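Local coordinates for protein putative isohexenylglutaconyl-CoA hydratase (Pseudomonas aeruginosa, PDB 4ZU2) that probably hydrates isohexenylglutaconyl-CoA in bacterial breakdown of acyclic terpenes such as citronellate, as a member of the crotonase (enoyl-CoA hydratase/isomerase) family, at residues A[56-61]-A[106-111]. Sequence-based numbering, arbitrary orientation.
Sequences VLRGAD and VALVEG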
loop_
_atom_site.group_PDB
_atom_site.type_symbol
_atom_site.label_atom_id
_atom_site.label_comp_id
_atom_site.label_asym_id
_atom_site.label_seq_id
_atom_site.Cartn_x
_atom_site.Cartn_y
_atom_site.Cartn_z
ATOM N N VAL A 56 25.122 4.181 -2.898
ATOM C CA VAL A 56 25.058 2.970 -2.094
ATOM C C VAL A 56 25.386 3.352 -0.658
ATOM O O VAL A 56 26.309 4.089 -0.374
ATOM C CB VAL A 56 25.975 1.868 -2.635
ATOM C CG1 VAL A 56 25.603 0.548 -2.000
ATOM C CG2 VAL A 56 25.841 1.770 -4.153
ATOM N N LEU A 57 24.534 2.899 0.225
ATOM C CA LEU A 57 24.494 3.355 1.553
ATOM C C LEU A 57 24.730 2.113 2.357
ATOM O O LEU A 57 24.014 1.125 2.207
ATOM C CB LEU A 57 23.126 3.952 1.854
ATOM C CG LEU A 57 23.015 4.580 3.237
ATOM C CD1 LEU A 57 24.133 5.550 3.505
ATOM C CD2 LEU A 57 21.652 5.268 3.386
ATOM N N ARG A 58 25.772 2.158 3.178
ATOM C CA ARG A 58 26.240 0.958 3.844
ATOM C C ARG A 58 26.866 1.277 5.202
ATOM O O ARG A 58 27.213 2.414 5.492
ATOM C CB ARG A 58 27.244 0.213 2.946
ATOM C CG ARG A 58 27.165 -1.304 3.079
ATOM C CD ARG A 58 28.196 -2.049 2.230
ATOM N NE ARG A 58 29.437 -1.299 2.021
ATOM C CZ ARG A 58 29.984 -1.034 0.831
ATOM N NH1 ARG A 58 29.426 -1.457 -0.316
ATOM N NH2 ARG A 58 31.121 -0.342 0.792
ATOM N N GLY A 59 26.988 0.249 6.032
ATOM C CA GLY A 59 27.477 0.398 7.385
ATOM C C GLY A 59 28.789 -0.349 7.586
ATOM O O GLY A 59 28.992 -1.443 7.071
ATOM N N ALA A 60 29.706 0.259 8.324
ATOM C CA ALA A 60 30.974 -0.378 8.563
ATOM C C ALA A 60 30.759 -1.585 9.472
ATOM O O ALA A 60 29.855 -1.585 10.321
ATOM C CB ALA A 60 31.920 0.590 9.181
ATOM N N ASP A 61 31.548 -2.639 9.236
ATOM C CA ASP A 61 31.689 -3.769 10.161
ATOM C C ASP A 61 30.493 -4.655 10.425
ATOM O O ASP A 61 30.386 -5.231 11.498
ATOM C CB ASP A 61 32.161 -3.237 11.491
ATOM C CG ASP A 61 33.449 -3.817 11.875
ATOM O OD1 ASP A 61 33.415 -4.917 12.462
ATOM O OD2 ASP A 61 34.486 -3.190 11.541
ATOM N N VAL A 106 20.655 2.955 -3.179
ATOM C CA VAL A 106 20.609 1.540 -2.826
ATOM C C VAL A 106 21.070 1.380 -1.380
ATOM O O VAL A 106 22.132 1.869 -1.026
ATOM C CB VAL A 106 21.507 0.684 -3.758
ATOM C CG1 VAL A 106 21.332 -0.822 -3.459
ATOM C CG2 VAL A 106 21.199 1.005 -5.202
ATOM N N ALA A 107 20.269 0.715 -0.547
ATOM C CA ALA A 107 20.722 0.400 0.796
ATOM C C ALA A 107 21.126 -1.067 0.933
ATOM O O ALA A 107 20.347 -1.946 0.672
ATOM C CB ALA A 107 19.690 0.783 1.860
ATOM N N LEU A 108 22.355 -1.296 1.387
ATOM C CA LEU A 108 22.828 -2.624 1.736
ATOM C C LEU A 108 22.820 -2.760 3.263
ATOM O O LEU A 108 23.689 -2.218 3.969
ATOM C CB LEU A 108 24.223 -2.831 1.122
ATOM C CG LEU A 108 24.702 -4.267 0.856
ATOM C CD1 LEU A 108 23.662 -5.042 0.090
ATOM C CD2 LEU A 108 25.971 -4.254 0.072
ATOM N N VAL A 109 21.800 -3.428 3.792
ATOM C CA VAL A 109 21.574 -3.427 5.235
ATOM C C VAL A 109 21.998 -4.773 5.883
ATOM O O VAL A 109 21.559 -5.840 5.494
ATOM C CB VAL A 109 20.101 -3.020 5.586
ATOM C CG1 VAL A 109 19.728 -1.660 4.939
ATOM C CG2 VAL A 109 19.134 -4.061 5.156
ATOM N N GLU A 110 22.883 -4.688 6.867
ATOM C CA GLU A 110 23.402 -5.852 7.564
ATOM C C GLU A 110 23.272 -5.569 9.029
ATOM O O GLU A 110 23.336 -4.424 9.422
ATOM C CB GLU A 110 24.869 -6.041 7.244
ATOM C CG GLU A 110 25.151 -6.178 5.791
ATOM C CD GLU A 110 26.625 -6.209 5.526
ATOM O OE1 GLU A 110 27.218 -7.324 5.614
ATOM O OE2 GLU A 110 27.182 -5.103 5.273
ATOM N N GLY A 111 23.105 -6.627 9.820
ATOM C CA GLY A 111 23.105 -6.552 11.275
ATOM C C GLY A 111 22.010 -5.641 11.788
ATOM O O GLY A 111 20.857 -5.798 11.410
HETATM O O HOH W 1 25.250 -2.395 6.155
#
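A beta-alpha-beta crossover of the crotonase fold brings strands 54-59 and 104-109 side by side in its main sheet, with mostly helix in the chain between them, and V56 and L57 pair in parallel with V106 and A107. It illustrates how neighbouring parallel strands can part at their C-terminal ends; in crotonases, the chain that follows each of these two strands typically supplies one peptide N-H of the oxyanion hole. L57 bonds to the two residues that flank its partner A107, as a parallel ladder requires: its N donates to V106 O at 2.9 Å, and its O accepts from L108 N at 3.0 Å. The first bond is rather bent at hydrogen (144°), the second straighter (164°). V106 O also receives a CA-H...O contact from V56 CA at 3.3 Å. V56, V106 and L108 share a face of the sheet on which helix 190-205 packs, with L197 against V106 and L193 against L108; on the other face L57 touches F64 and A107 touches S124.

R58 and L108 run alongside each other in the same direction. The methylene CD of the arginine lies 3.8 Å from L108 CD2, and that methyl stands at the edge of the guanidinium, near its plane. A bend at chi3 (30°) then turns the guanidinium off the line of the methylenes, where NH1 comes close to the like-charged R19 and NH2 makes a long, weak ion pair with E12. E110 is not its salt-bridge partner: R58 NE and E110 OE2 are 5.5 Å apart.

Beyond R58 the ladder opens, leaving G59 N 4.6 Å from L108 O. A water bridges this gap, accepting from G59 N, donating to L108 O at 2.7 Å, and reaching E110 N and OE2 through weak bonds.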